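Side-chain contacts in uncharacterized protein (Bacteroides ovatus CL02T12C04, PDB 6PTM), which probably acts as an exo-carrageenase of glycoside hydrolase family 42, cleaving sugar units from the ends of carrageenan chains: residues F194-A199 with P276-K281; F226-H231 with H392-P397; E45-K50 with I80-A85. All coordinates share one frame; numbering follows the deposited sequence.

Interaction 1 of 3, residues F194-A199 with P276-K281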
ATOM      1  N   PHE A 194       9.731  11.259 -14.447  1.00 17.88           N
ATOM      2  CA  PHE A 194       9.738  12.689 -14.800  1.00 18.75           C
ATOM      3  C   PHE A 194       8.858  13.423 -13.789  1.00 19.30           C
ATOM      4  O   PHE A 194       7.802  12.897 -13.408  1.00 18.44           O
ATOM      5  CB  PHE A 194       9.298  12.894 -16.249  1.00 20.31           C
ATOM      6  CG  PHE A 194       9.503  14.322 -16.671  1.00 20.67           C
ATOM      7  CD1 PHE A 194      10.773  14.783 -16.986  1.00 23.59           C
ATOM      8  CD2 PHE A 194       8.451  15.224 -16.686  1.00 22.57           C
ATOM      9  CE1 PHE A 194      10.981  16.123 -17.310  1.00 24.47           C
ATOM     10  CE2 PHE A 194       8.661  16.558 -17.031  1.00 23.87           C
ATOM     11  CZ  PHE A 194       9.923  17.003 -17.354  1.00 21.88           C
ATOM     12  N   PHE A 195       9.344  14.558 -13.289  1.00 19.61           N
ATOM     13  CA  PHE A 195       8.642  15.409 -12.296  1.00 20.32           C
ATOM     14  C   PHE A 195       8.153  16.659 -13.017  1.00 19.32           C
ATOM     15  O   PHE A 195       8.932  17.263 -13.732  1.00 18.31           O
ATOM     16  CB  PHE A 195       9.594  15.813 -11.174  1.00 21.27           C
ATOM     17  CG  PHE A 195       9.014  16.814 -10.213  1.00 22.78           C
ATOM     18  CD1 PHE A 195       9.221  18.176 -10.384  1.00 26.00           C
ATOM     19  CD2 PHE A 195       8.255  16.392  -9.137  1.00 23.72           C
ATOM     20  CE1 PHE A 195       8.680  19.088  -9.490  1.00 26.29           C
ATOM     21  CE2 PHE A 195       7.731  17.301  -8.234  1.00 24.39           C
ATOM     22  CZ  PHE A 195       7.928  18.649  -8.424  1.00 26.70           C
ATOM     23  N   MET A 196       6.911  17.057 -12.817  1.00 19.30           N
ATOM     24  CA  MET A 196       6.466  18.395 -13.268  1.00 19.24           C
ATOM     25  C   MET A 196       5.470  18.977 -12.269  1.00 18.32           C
ATOM     26  O   MET A 196       5.009  18.249 -11.382  1.00 15.81           O
ATOM     27  CB  MET A 196       5.843  18.328 -14.661  1.00 20.74           C
ATOM     28  CG  MET A 196       4.693  17.391 -14.760  1.00 20.47           C
ATOM     29  SD  MET A 196       4.250  17.366 -16.502  1.00 23.87           S
ATOM     30  CE  MET A 196       2.820  16.292 -16.375  1.00 22.12           C
ATOM     31  N   THR A 197       5.190  20.269 -12.426  1.00 18.26           N
ATOM     32  CA  THR A 197       4.389  21.094 -11.506  1.00 18.66           C
ATOM     33  C   THR A 197       3.602  22.104 -12.336  1.00 18.76           C
ATOM     34  O   THR A 197       4.111  22.567 -13.407  1.00 15.81           O
ATOM     35  CB  THR A 197       5.297  21.743 -10.451  1.00 20.37           C
ATOM     36  OG1 THR A 197       4.436  22.531  -9.648  1.00 20.69           O
ATOM     37  CG2 THR A 197       6.405  22.600 -11.021  1.00 21.46           C
ATOM     38  N   ASN A 198       2.415  22.477 -11.856  1.00 16.77           N
ATOM     39  CA  ASN A 198       1.671  23.564 -12.518  1.00 17.25           C
ATOM     40  C   ASN A 198       2.521  24.847 -12.552  1.00 16.22           C
ATOM     41  O   ASN A 198       2.263  25.669 -13.407  1.00 15.43           O
ATOM     42  CB  ASN A 198       0.298  23.737 -11.897  1.00 18.24           C
ATOM     43  CG  ASN A 198      -0.575  22.545 -12.211  1.00 17.58           C
ATOM     44  OD1 ASN A 198      -0.933  22.326 -13.357  1.00 19.42           O
ATOM     45  ND2 ASN A 198      -0.931  21.800 -11.197  1.00 15.49           N
ATOM     46  N   ALA A 199       3.514  25.027 -11.684  1.00 16.06           N
ATOM     47  CA  ALA A 199       4.383  26.236 -11.736  1.00 18.00           C
ATOM     48  C   ALA A 199       5.179  26.243 -13.048  1.00 17.91           C
ATOM     49  O   ALA A 199       5.724  27.300 -13.402  1.00 18.10           O
ATOM     50  CB  ALA A 199       5.297  26.322 -10.534  1.00 18.82           C
ATOM     51  N   PRO A 276       2.681  15.140 -24.702  1.00 18.26           N
ATOM     52  CA  PRO A 276       3.088  14.690 -26.038  1.00 18.56           C
ATOM     53  C   PRO A 276       4.550  14.226 -26.168  1.00 19.53           C
ATOM     54  O   PRO A 276       4.812  13.396 -26.971  1.00 22.23           O
ATOM     55  CB  PRO A 276       2.833  15.928 -26.917  1.00 20.01           C
ATOM     56  CG  PRO A 276       1.644  16.562 -26.231  1.00 19.31           C
ATOM     57  CD  PRO A 276       2.006  16.450 -24.759  1.00 18.97           C
ATOM     58  N   TYR A 277       5.460  14.743 -25.357  1.00 18.96           N
ATOM     59  CA  TYR A 277       6.884  14.340 -25.357  1.00 19.10           C
ATOM     60  C   TYR A 277       7.080  12.999 -24.642  1.00 19.69           C
ATOM     61  O   TYR A 277       8.105  12.343 -24.902  1.00 21.79           O
ATOM     62  CB  TYR A 277       7.725  15.408 -24.668  1.00 20.04           C
ATOM     63  CG  TYR A 277       7.845  16.697 -25.435  1.00 21.12           C
ATOM     64  CD1 TYR A 277       8.682  16.805 -26.530  1.00 22.01           C
ATOM     65  CD2 TYR A 277       7.128  17.815 -25.058  1.00 23.07           C
ATOM     66  CE1 TYR A 277       8.825  18.009 -27.210  1.00 22.75           C
ATOM     67  CE2 TYR A 277       7.246  19.022 -25.731  1.00 24.13           C
ATOM     68  CZ  TYR A 277       8.113  19.127 -26.812  1.00 24.12           C
ATOM     69  OH  TYR A 277       8.212  20.329 -27.476  1.00 26.54           O
ATOM     70  N   MET A 278       6.146  12.605 -23.773  1.00 19.35           N
ATOM     71  CA  MET A 278       6.315  11.450 -22.859  1.00 19.69           C
ATOM     72  C   MET A 278       5.564  10.243 -23.429  1.00 19.65           C
ATOM     73  O   MET A 278       5.841   9.109 -22.948  1.00 18.19           O
ATOM     74  CB  MET A 278       5.718  11.710 -21.471  1.00 19.79           C
ATOM     75  CG  MET A 278       6.135  12.984 -20.856  1.00 23.89           C
ATOM     76  SD  MET A 278       5.467  13.139 -19.177  1.00 23.06           S
ATOM     77  CE  MET A 278       5.562  14.911 -18.971  1.00 27.43           C
ATOM     78  N   ALA A 279       4.615  10.460 -24.351  1.00 20.11           N
ATOM     79  CA  ALA A 279       3.569   9.462 -24.670  1.00 20.32           C
ATOM     80  C   ALA A 279       4.228   8.186 -25.202  1.00 21.55           C
ATOM     81  O   ALA A 279       5.078   8.278 -26.121  1.00 18.66           O
ATOM     82  CB  ALA A 279       2.563  10.014 -25.651  1.00 21.68           C
ATOM     83  N   GLY A 280       3.921   7.046 -24.581  1.00 22.94           N
ATOM     84  CA  GLY A 280       4.363   5.723 -25.050  1.00 23.93           C
ATOM     85  C   GLY A 280       5.748   5.385 -24.542  1.00 23.41           C
ATOM     86  O   GLY A 280       6.211   4.275 -24.799  1.00 26.14           O
ATOM     87  N   LYS A 281       6.431   6.303 -23.869  1.00 19.68           N
ATOM     88  CA  LYS A 281       7.861   6.084 -23.551  1.00 18.70           C
ATOM     89  C   LYS A 281       7.979   5.123 -22.365  1.00 19.05           C
ATOM     90  O   LYS A 281       7.096   5.132 -21.459  1.00 18.64           O
ATOM     91  CB  LYS A 281       8.559   7.428 -23.370  1.00 18.69           C
ATOM     92  CG  LYS A 281       8.594   8.169 -24.707  1.00 20.61           C
ATOM     93  CD  LYS A 281       9.568   9.288 -24.835  1.00 21.30           C
ATOM     94  CE  LYS A 281       9.554   9.859 -26.240  1.00 22.48           C
ATOM     95  NZ  LYS A 281      10.362  11.099 -26.260  1.00 25.14           N
TER
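Met278, in the last, weakly bonded turn of helix 261-278, makes a buried apolar contact with Phe194 and Met196, two alternate residues on strand 192-197. The evidence is the convergence of all three side chains on one methyl group. Met278 CE lies 3.7 Å from Phe194 CD2, and the same CE is 3.7 Å from Met196 SD. Beyond CG the Met278 chain is extended (chi2 -176°, chi3 -159°), which carries the methyl from the helix across to the strand. The Met278 and Phe194 side chains cross at about a right angle. Met278 SD is 5.4 Å from the Phe194 ring centroid and 52° off the ring normal, a Met-aromatic contact of oblique geometry. Met196, likewise extended beyond CG, brings its own CE to within 4.0 Å of Met278 CE. From Met278 the chain turns back in a type II beta turn to Lys281, closed by the bond from Lys281 N to Met278 O (3.0 Å). Val227 of the neighbouring strand also touches Met278, while Leu216 of helix 210-218 covers Phe194. Such packing of an outer helix against the outward side chains of parallel strands is typical of a (beta/alpha)8 barrel, the fold expected of a family 42 enzyme.

Interaction 2 of 3, residues F226-H231 with H392-P397. With EDO (1,2-ethanediol), chain B.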
ATOM      1  N   PHE A 226       7.770   6.401 -13.761  1.00 13.97           N
ATOM      2  CA  PHE A 226       6.468   7.084 -13.624  1.00 14.35           C
ATOM      3  C   PHE A 226       6.654   8.605 -13.654  1.00 14.54           C
ATOM      4  O   PHE A 226       7.761   9.158 -13.416  1.00 13.17           O
ATOM      5  CB  PHE A 226       5.745   6.568 -12.388  1.00 13.78           C
ATOM      6  CG  PHE A 226       6.188   7.155 -11.080  1.00 14.80           C
ATOM      7  CD1 PHE A 226       7.331   6.696 -10.452  1.00 15.59           C
ATOM      8  CD2 PHE A 226       5.431   8.111 -10.439  1.00 14.98           C
ATOM      9  CE1 PHE A 226       7.734   7.204  -9.233  1.00 16.02           C
ATOM     10  CE2 PHE A 226       5.813   8.589  -9.194  1.00 16.39           C
ATOM     11  CZ  PHE A 226       6.958   8.126  -8.587  1.00 16.64           C
ATOM     12  N   VAL A 227       5.563   9.279 -14.015  1.00 14.97           N
ATOM     13  CA  VAL A 227       5.484  10.768 -14.062  1.00 15.10           C
ATOM     14  C   VAL A 227       4.819  11.250 -12.771  1.00 14.09           C
ATOM     15  O   VAL A 227       3.753  10.736 -12.394  1.00 13.95           O
ATOM     16  CB  VAL A 227       4.727  11.247 -15.306  1.00 15.03           C
ATOM     17  CG1 VAL A 227       4.668  12.762 -15.377  1.00 14.83           C
ATOM     18  CG2 VAL A 227       5.338  10.667 -16.571  1.00 15.48           C
ATOM     19  N   PHE A 228       5.459  12.190 -12.102  1.00 14.87           N
ATOM     20  CA  PHE A 228       5.010  12.733 -10.792  1.00 14.72           C
ATOM     21  C   PHE A 228       4.384  14.099 -11.047  1.00 15.11           C
ATOM     22  O   PHE A 228       5.134  15.019 -11.436  1.00 15.58           O
ATOM     23  CB  PHE A 228       6.215  12.814  -9.868  1.00 15.92           C
ATOM     24  CG  PHE A 228       5.915  13.144  -8.429  1.00 16.41           C
ATOM     25  CD1 PHE A 228       5.502  14.409  -8.053  1.00 16.74           C
ATOM     26  CD2 PHE A 228       6.129  12.206  -7.435  1.00 18.64           C
ATOM     27  CE1 PHE A 228       5.238  14.693  -6.720  1.00 18.10           C
ATOM     28  CE2 PHE A 228       5.921  12.518  -6.097  1.00 17.35           C
ATOM     29  CZ  PHE A 228       5.483  13.760  -5.747  1.00 17.15           C
ATOM     30  N   LEU A 229       3.072  14.250 -10.837  1.00 14.88           N
ATOM     31  CA  LEU A 229       2.410  15.576 -10.905  1.00 16.29           C
ATOM     32  C   LEU A 229       2.408  16.202  -9.519  1.00 16.36           C
ATOM     33  O   LEU A 229       1.755  15.631  -8.606  1.00 16.34           O
ATOM     34  CB  LEU A 229       0.984  15.437 -11.421  1.00 17.47           C
ATOM     35  CG  LEU A 229       0.846  15.390 -12.934  1.00 20.05           C
ATOM     36  CD1 LEU A 229       1.337  14.057 -13.449  1.00 20.62           C
ATOM     37  CD2 LEU A 229      -0.615  15.658 -13.359  1.00 20.14           C
ATOM     38  N   ASN A 230       3.105  17.329  -9.385  1.00 15.73           N
ATOM     39  CA  ASN A 230       3.145  18.175  -8.170  1.00 15.63           C
ATOM     40  C   ASN A 230       1.965  19.137  -8.176  1.00 15.83           C
ATOM     41  O   ASN A 230       1.646  19.666  -9.264  1.00 14.68           O
ATOM     42  CB  ASN A 230       4.422  18.999  -8.075  1.00 16.65           C
ATOM     43  CG  ASN A 230       4.279  20.121  -7.071  1.00 18.11           C
ATOM     44  OD1 ASN A 230       3.744  21.190  -7.413  1.00 16.82           O
ATOM     45  ND2 ASN A 230       4.737  19.859  -5.845  1.00 16.04           N
ATOM     46  N   HIS A 231       1.341  19.334  -7.011  1.00 16.12           N
ATOM     47  CA  HIS A 231       0.169  20.235  -6.847  1.00 18.57           C
ATOM     48  C   HIS A 231       0.367  21.242  -5.706  1.00 18.54           C
ATOM     49  O   HIS A 231      -0.599  21.970  -5.430  1.00 21.73           O
ATOM     50  CB  HIS A 231      -1.117  19.405  -6.688  1.00 18.88           C
ATOM     51  CG  HIS A 231      -1.474  18.626  -7.909  1.00 17.81           C
ATOM     52  ND1 HIS A 231      -2.017  19.223  -9.016  1.00 18.67           N
ATOM     53  CD2 HIS A 231      -1.341  17.311  -8.208  1.00 18.92           C
ATOM     54  CE1 HIS A 231      -2.220  18.298  -9.951  1.00 18.14           C
ATOM     55  NE2 HIS A 231      -1.819  17.109  -9.475  1.00 16.39           N
ATOM     56  N   HIS A 392      -2.419   6.542 -11.519  1.00 12.21           N
ATOM     57  CA  HIS A 392      -2.611   6.178 -10.112  1.00 12.77           C
ATOM     58  C   HIS A 392      -2.412   7.410  -9.260  1.00 12.90           C
ATOM     59  O   HIS A 392      -1.955   8.448  -9.755  1.00 13.13           O
ATOM     60  CB  HIS A 392      -1.661   5.026  -9.726  1.00 12.63           C
ATOM     61  CG  HIS A 392      -0.245   5.264 -10.105  1.00 12.75           C
ATOM     62  ND1 HIS A 392       0.700   5.704  -9.195  1.00 13.14           N
ATOM     63  CD2 HIS A 392       0.394   5.082 -11.278  1.00 13.62           C
ATOM     64  CE1 HIS A 392       1.863   5.804  -9.802  1.00 15.70           C
ATOM     65  NE2 HIS A 392       1.707   5.412 -11.100  1.00 13.34           N
ATOM     66  N   ILE A 393      -2.698   7.232  -7.984  1.00 13.88           N
ATOM     67  CA  ILE A 393      -2.678   8.304  -6.967  1.00 13.96           C
ATOM     68  C   ILE A 393      -1.923   7.772  -5.743  1.00 14.88           C
ATOM     69  O   ILE A 393      -2.173   6.602  -5.338  1.00 13.70           O
ATOM     70  CB  ILE A 393      -4.133   8.715  -6.668  1.00 14.30           C
ATOM     71  CG1 ILE A 393      -4.893   9.097  -7.944  1.00 15.56           C
ATOM     72  CG2 ILE A 393      -4.205   9.818  -5.628  1.00 14.95           C
ATOM     73  CD1 ILE A 393      -6.422   9.042  -7.765  1.00 16.33           C
ATOM     74  N   LYS A 394      -1.049   8.592  -5.153  1.00 15.35           N
ATOM     75  CA  LYS A 394      -0.318   8.175  -3.925  1.00 15.34           C
ATOM     76  C   LYS A 394      -1.263   8.343  -2.725  1.00 15.41           C
ATOM     77  O   LYS A 394      -1.121   9.295  -1.926  1.00 13.91           O
ATOM     78  CB  LYS A 394       0.991   8.934  -3.779  1.00 16.11           C
ATOM     79  CG  LYS A 394       1.796   8.511  -2.554  1.00 16.39           C
ATOM     80  CD  LYS A 394       2.944   9.400  -2.250  1.00 17.20           C
ATOM     81  CE  LYS A 394       3.995   9.392  -3.353  1.00 19.30           C
ATOM     82  NZ  LYS A 394       5.193  10.193  -2.978  1.00 17.83           N
ATOM     83  N   ILE A 395      -2.241   7.449  -2.640  1.00 14.78           N
ATOM     84  CA  ILE A 395      -3.305   7.510  -1.604  1.00 14.58           C
ATOM     85  C   ILE A 395      -2.734   6.973  -0.296  1.00 12.99           C
ATOM     86  O   ILE A 395      -2.109   5.908  -0.323  1.00 12.25           O
ATOM     87  CB  ILE A 395      -4.536   6.701  -2.028  1.00 14.48           C
ATOM     88  CG1 ILE A 395      -5.207   7.305  -3.263  1.00 16.30           C
ATOM     89  CG2 ILE A 395      -5.485   6.568  -0.857  1.00 15.35           C
ATOM     90  CD1 ILE A 395      -6.145   6.327  -3.928  1.00 15.41           C
ATOM     91  N   MET A 396      -2.995   7.669   0.809  1.00 12.97           N
ATOM     92  CA  MET A 396      -2.641   7.156   2.155  1.00 13.95           C
ATOM     93  C   MET A 396      -3.675   6.102   2.527  1.00 13.70           C
ATOM     94  O   MET A 396      -4.815   6.448   2.752  1.00 14.56           O
ATOM     95  CB  MET A 396      -2.670   8.289   3.177  1.00 14.59           C
ATOM     96  CG  MET A 396      -1.591   9.321   2.946  1.00 16.26           C
ATOM     97  SD  MET A 396      -2.043  10.892   3.699  1.00 17.82           S
ATOM     98  CE  MET A 396      -2.470  10.403   5.384  1.00 21.59           C
ATOM     99  N   PRO A 397      -3.362   4.800   2.636  1.00 14.30           N
ATOM    100  CA  PRO A 397      -4.409   3.809   2.884  1.00 14.12           C
ATOM    101  C   PRO A 397      -5.196   4.011   4.180  1.00 14.71           C
ATOM    102  O   PRO A 397      -6.296   3.535   4.236  1.00 14.56           O
ATOM    103  CB  PRO A 397      -3.637   2.500   2.960  1.00 14.32           C
ATOM    104  CG  PRO A 397      -2.441   2.755   2.084  1.00 14.20           C
ATOM    105  CD  PRO A 397      -2.057   4.187   2.385  1.00 14.46           C
TER
HETATM  106  C1  EDO B 801       6.217  16.950  -3.849  1.00 18.96           C
HETATM  107  O1  EDO B 801       6.233  17.586  -5.120  1.00 19.93           O
HETATM  108  C2  EDO B 801       4.808  16.830  -3.390  1.00 18.88           C
HETATM  109  O2  EDO B 801       4.131  18.078  -3.212  1.00 17.09           O
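Phe226, the first residue of 226-231 to meet the other segment, turns its ring toward the imidazole of His392. The approach is loose and oblique, with Phe226 CD2 4.3 Å from His392 CE1. Phe467 completes this cluster: it meets Phe226 edge-to-face and also lies against the His392 ring, whose NE2 is bonded to Leu286 O.

Strand 288-292 lies between the two strands in the sheet, which explains CA atoms as far apart as 9.7 Å (Phe228 to Ile393) and a contact made by side chains alone. Met289 of that strand touches Phe226, Phe228 and His392, consistent with inward-facing residues meeting inside the parallel barrel expected of family 42.

Phe228 comes next, and its CE2 is 4.0 Å from Lys394 NZ. The ammonium nitrogen sits at the ring edge, near its plane, a position that does not suit a cation-pi interaction. The lysine side chain reaches there through a bend at chi3 (-64°), and NZ is held by a salt bridge to Glu470 and a hydrogen bond to Asn292. Cutting Phe228 back to an alanine is likely to open a gap beside the Lys394 amine and take away the ring edge on which the ethanediol carbons rest.

That molecule, probably from the crystallisation liquor, places C2 at the edge of the Phe228 ring, while its O1 lies 3.5 Å from Phe228 CE1. Two residues on, Asn230 ND2 donates to O1 over 2.8 Å in a nearly straight bond (N-H...O 167°). The Asn230 CG stands opposite the backbone N (chi1 164°), and Asn230 OD1 is hydrogen-bonded to Thr197 OG1 on the neighbouring strand.

Interaction 3 of 3, residues E45-K50 with I80-A85; sequences EEASGK and IFMGYA
Met82 bridges two helices of an alpha-helical hairpin, its sulfur and methyl resting on Ala47 and Ser48. Helices 44-63 and 69-90 follow each other through a short connection, and their segments here run in roughly opposite directions. The closest CA pair, Ala47 and Met82, is 8.2 Å apart, a distance that the small alanine permits.

The conformation of Met82 determines what touches. CG stands opposite the carbonyl carbon, next to the backbone N, and the chain then bends twice (chi2 -61°, chi3 -76°). These successive turns of the same sign curl the thioether instead of extending it. As a result SD lies 3.7 Å from Ala47 CB, while CE folds over toward the next residue, 3.6 Å from Ser48 OG.

The contact with Ser48 is van der Waals in kind, since a methyl group offers the hydroxyl no polar partner. Ser48 OG is instead bonded to Glu44 O, one turn earlier in its own helix. Its first torsion (chi1 -49°) puts the oxygen on the side facing back along the helix, where that carbonyl lies. The hydroxyl can therefore meet the methyl while its polar need is met by the backbone.

A third helix, 109-139, packs against both arms of the hairpin: Ile124 touches Phe81 and Met82, while Lys50 lies on Met128 and bonds through NZ to Asn129. Between the two arms themselves, the curl of the thioether gives its methyl a second neighbour on helix 44-63 besides the serine: Met82 CE also lies 3.9 Å from Ala47 CB.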
ATOM      1  N   GLU A  45      39.091  -1.630   8.942  1.00 29.80           N
ATOM      2  CA  GLU A  45      40.014  -2.660   8.402  1.00 30.52           C
ATOM      3  C   GLU A  45      39.280  -4.013   8.334  1.00 25.82           C
ATOM      4  O   GLU A  45      39.338  -4.697   7.293  1.00 22.58           O
ATOM      5  CB  GLU A  45      41.257  -2.731   9.290  1.00 36.06           C
ATOM      6  CG  GLU A  45      42.536  -2.967   8.513  1.00 43.52           C
ATOM      7  CD  GLU A  45      43.566  -3.761   9.295  1.00 47.35           C
ATOM      8  OE1 GLU A  45      43.521  -3.714  10.540  1.00 54.11           O
ATOM      9  OE2 GLU A  45      44.359  -4.469   8.660  1.00 50.94           O
ATOM     10  N   GLU A  46      38.578  -4.384   9.400  1.00 25.56           N
ATOM     11  CA  GLU A  46      37.873  -5.694   9.488  1.00 25.76           C
ATOM     12  C   GLU A  46      36.812  -5.762   8.383  1.00 24.50           C
ATOM     13  O   GLU A  46      36.723  -6.802   7.713  1.00 22.85           O
ATOM     14  CB  GLU A  46      37.267  -5.915  10.877  1.00 27.17           C
ATOM     15  CG  GLU A  46      36.576  -7.263  10.996  1.00 29.08           C
ATOM     16  CD  GLU A  46      35.877  -7.568  12.309  1.00 29.66           C
ATOM     17  OE1 GLU A  46      35.958  -6.722  13.240  1.00 26.08           O
ATOM     18  OE2 GLU A  46      35.247  -8.663  12.376  1.00 32.19           O
ATOM     19  N   ALA A  47      36.012  -4.699   8.219  1.00 22.82           N
ATOM     20  CA  ALA A  47      34.953  -4.643   7.190  1.00 22.73           C
ATOM     21  C   ALA A  47      35.575  -4.758   5.797  1.00 23.27           C
ATOM     22  O   ALA A  47      35.032  -5.575   5.030  1.00 21.98           O
ATOM     23  CB  ALA A  47      34.112  -3.398   7.316  1.00 21.82           C
ATOM     24  N   SER A  48      36.636  -3.992   5.475  1.00 21.37           N
ATOM     25  CA  SER A  48      37.316  -4.047   4.148  1.00 22.91           C
ATOM     26  C   SER A  48      37.790  -5.470   3.877  1.00 22.04           C
ATOM     27  O   SER A  48      37.671  -5.877   2.756  1.00 24.03           O
ATOM     28  CB  SER A  48      38.496  -3.123   4.018  1.00 25.38           C
ATOM     29  OG  SER A  48      38.129  -1.843   4.456  1.00 33.30           O
ATOM     30  N   GLY A  49      38.363  -6.144   4.875  1.00 22.00           N
ATOM     31  CA  GLY A  49      38.770  -7.562   4.810  1.00 24.34           C
ATOM     32  C   GLY A  49      37.638  -8.493   4.374  1.00 23.83           C
ATOM     33  O   GLY A  49      37.830  -9.232   3.411  1.00 26.90           O
ATOM     34  N   LYS A  50      36.491  -8.471   5.053  1.00 25.01           N
ATOM     35  CA  LYS A  50      35.302  -9.314   4.714  1.00 23.89           C
ATOM     36  C   LYS A  50      34.771  -8.996   3.318  1.00 22.14           C
ATOM     37  O   LYS A  50      34.378  -9.936   2.593  1.00 18.56           O
ATOM     38  CB  LYS A  50      34.203  -9.097   5.750  1.00 26.10           C
ATOM     39  CG  LYS A  50      34.572  -9.546   7.148  1.00 28.58           C
ATOM     40  CD  LYS A  50      34.778 -11.030   7.214  1.00 31.17           C
ATOM     41  CE  LYS A  50      35.123 -11.440   8.623  1.00 35.95           C
ATOM     42  NZ  LYS A  50      34.845 -12.874   8.829  1.00 40.39           N
ATOM     43  N   ILE A  80      29.101   0.735  -0.935  1.00 19.06           N
ATOM     44  CA  ILE A  80      28.451   2.072  -0.831  1.00 19.67           C
ATOM     45  C   ILE A  80      28.538   2.559   0.619  1.00 19.67           C
ATOM     46  O   ILE A  80      28.900   3.718   0.829  1.00 19.24           O
ATOM     47  CB  ILE A  80      27.002   2.033  -1.348  1.00 20.28           C
ATOM     48  CG1 ILE A  80      26.986   1.841  -2.876  1.00 21.08           C
ATOM     49  CG2 ILE A  80      26.250   3.290  -0.928  1.00 20.18           C
ATOM     50  CD1 ILE A  80      25.607   1.592  -3.450  1.00 21.64           C
ATOM     51  N   PHE A  81      28.209   1.701   1.578  1.00 17.96           N
ATOM     52  CA  PHE A  81      28.059   2.132   2.988  1.00 18.78           C
ATOM     53  C   PHE A  81      29.431   2.274   3.632  1.00 18.64           C
ATOM     54  O   PHE A  81      29.485   2.888   4.699  1.00 20.40           O
ATOM     55  CB  PHE A  81      27.154   1.201   3.786  1.00 18.55           C
ATOM     56  CG  PHE A  81      25.716   1.645   3.707  1.00 19.42           C
ATOM     57  CD1 PHE A  81      24.896   1.216   2.672  1.00 18.97           C
ATOM     58  CD2 PHE A  81      25.207   2.532   4.640  1.00 18.55           C
ATOM     59  CE1 PHE A  81      23.574   1.626   2.619  1.00 19.82           C
ATOM     60  CE2 PHE A  81      23.889   2.946   4.581  1.00 17.88           C
ATOM     61  CZ  PHE A  81      23.082   2.500   3.566  1.00 18.00           C
ATOM     62  N   MET A  82      30.478   1.710   3.045  1.00 18.03           N
ATOM     63  CA  MET A  82      31.836   1.982   3.572  1.00 19.75           C
ATOM     64  C   MET A  82      32.086   3.475   3.321  1.00 19.75           C
ATOM     65  O   MET A  82      32.596   4.147   4.226  1.00 20.67           O
ATOM     66  CB  MET A  82      32.922   1.126   2.915  1.00 20.02           C
ATOM     67  CG  MET A  82      32.905  -0.322   3.363  1.00 20.12           C
ATOM     68  SD  MET A  82      33.184  -0.514   5.150  1.00 23.29           S
ATOM     69  CE  MET A  82      34.958  -0.229   5.193  1.00 25.54           C
ATOM     70  N   GLY A  83      31.741   3.978   2.137  1.00 19.23           N
ATOM     71  CA  GLY A  83      31.935   5.406   1.840  1.00 21.42           C
ATOM     72  C   GLY A  83      31.025   6.268   2.696  1.00 22.50           C
ATOM     73  O   GLY A  83      31.463   7.364   3.148  1.00 20.09           O
ATOM     74  N   TYR A  84      29.800   5.799   2.961  1.00 20.20           N
ATOM     75  CA  TYR A  84      28.862   6.565   3.814  1.00 21.17           C
ATOM     76  C   TYR A  84      29.411   6.623   5.247  1.00 21.25           C
ATOM     77  O   TYR A  84      29.342   7.705   5.864  1.00 21.07           O
ATOM     78  CB  TYR A  84      27.459   5.965   3.748  1.00 21.72           C
ATOM     79  CG  TYR A  84      26.751   6.133   2.426  1.00 20.87           C
ATOM     80  CD1 TYR A  84      27.292   6.860   1.377  1.00 21.89           C
ATOM     81  CD2 TYR A  84      25.490   5.587   2.236  1.00 22.61           C
ATOM     82  CE1 TYR A  84      26.614   7.024   0.181  1.00 22.62           C
ATOM     83  CE2 TYR A  84      24.799   5.732   1.043  1.00 22.31           C
ATOM     84  CZ  TYR A  84      25.346   6.470   0.014  1.00 23.01           C
ATOM     85  OH  TYR A  84      24.651   6.630  -1.155  1.00 21.33           O
ATOM     86  N   ALA A  85      29.937   5.504   5.764  1.00 19.30           N
ATOM     87  CA  ALA A  85      30.515   5.427   7.113  1.00 20.81           C
ATOM     88  C   ALA A  85      31.734   6.370   7.195  1.00 22.12           C
ATOM     89  O   ALA A  85      31.890   7.023   8.235  1.00 22.54           O
ATOM     90  CB  ALA A  85      30.897   4.018   7.452  1.00 22.18           C
TER

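How the interactions relate
Interaction 3 comes first along the chain, closing before the others open, and it belongs to the N-terminal helices. Its centre is 40 Å from that of interaction 1 and 37 Å from that of interaction 2, with nearest atoms about 20 and 19 Å away, so it touches neither. Interactions 1 and 2 interleave in sequence and have centres 14 Å apart. They share one parallel sheet, in which strands 192-197 and 225-230 are neighbours: Phe194 O and Phe228 N are 2.8 Å apart, a probable hydrogen bond. Interaction 1 ties that sheet to an outer helix, whereas interaction 2 joins side chains on the sheet's other side, in the probable barrel interior.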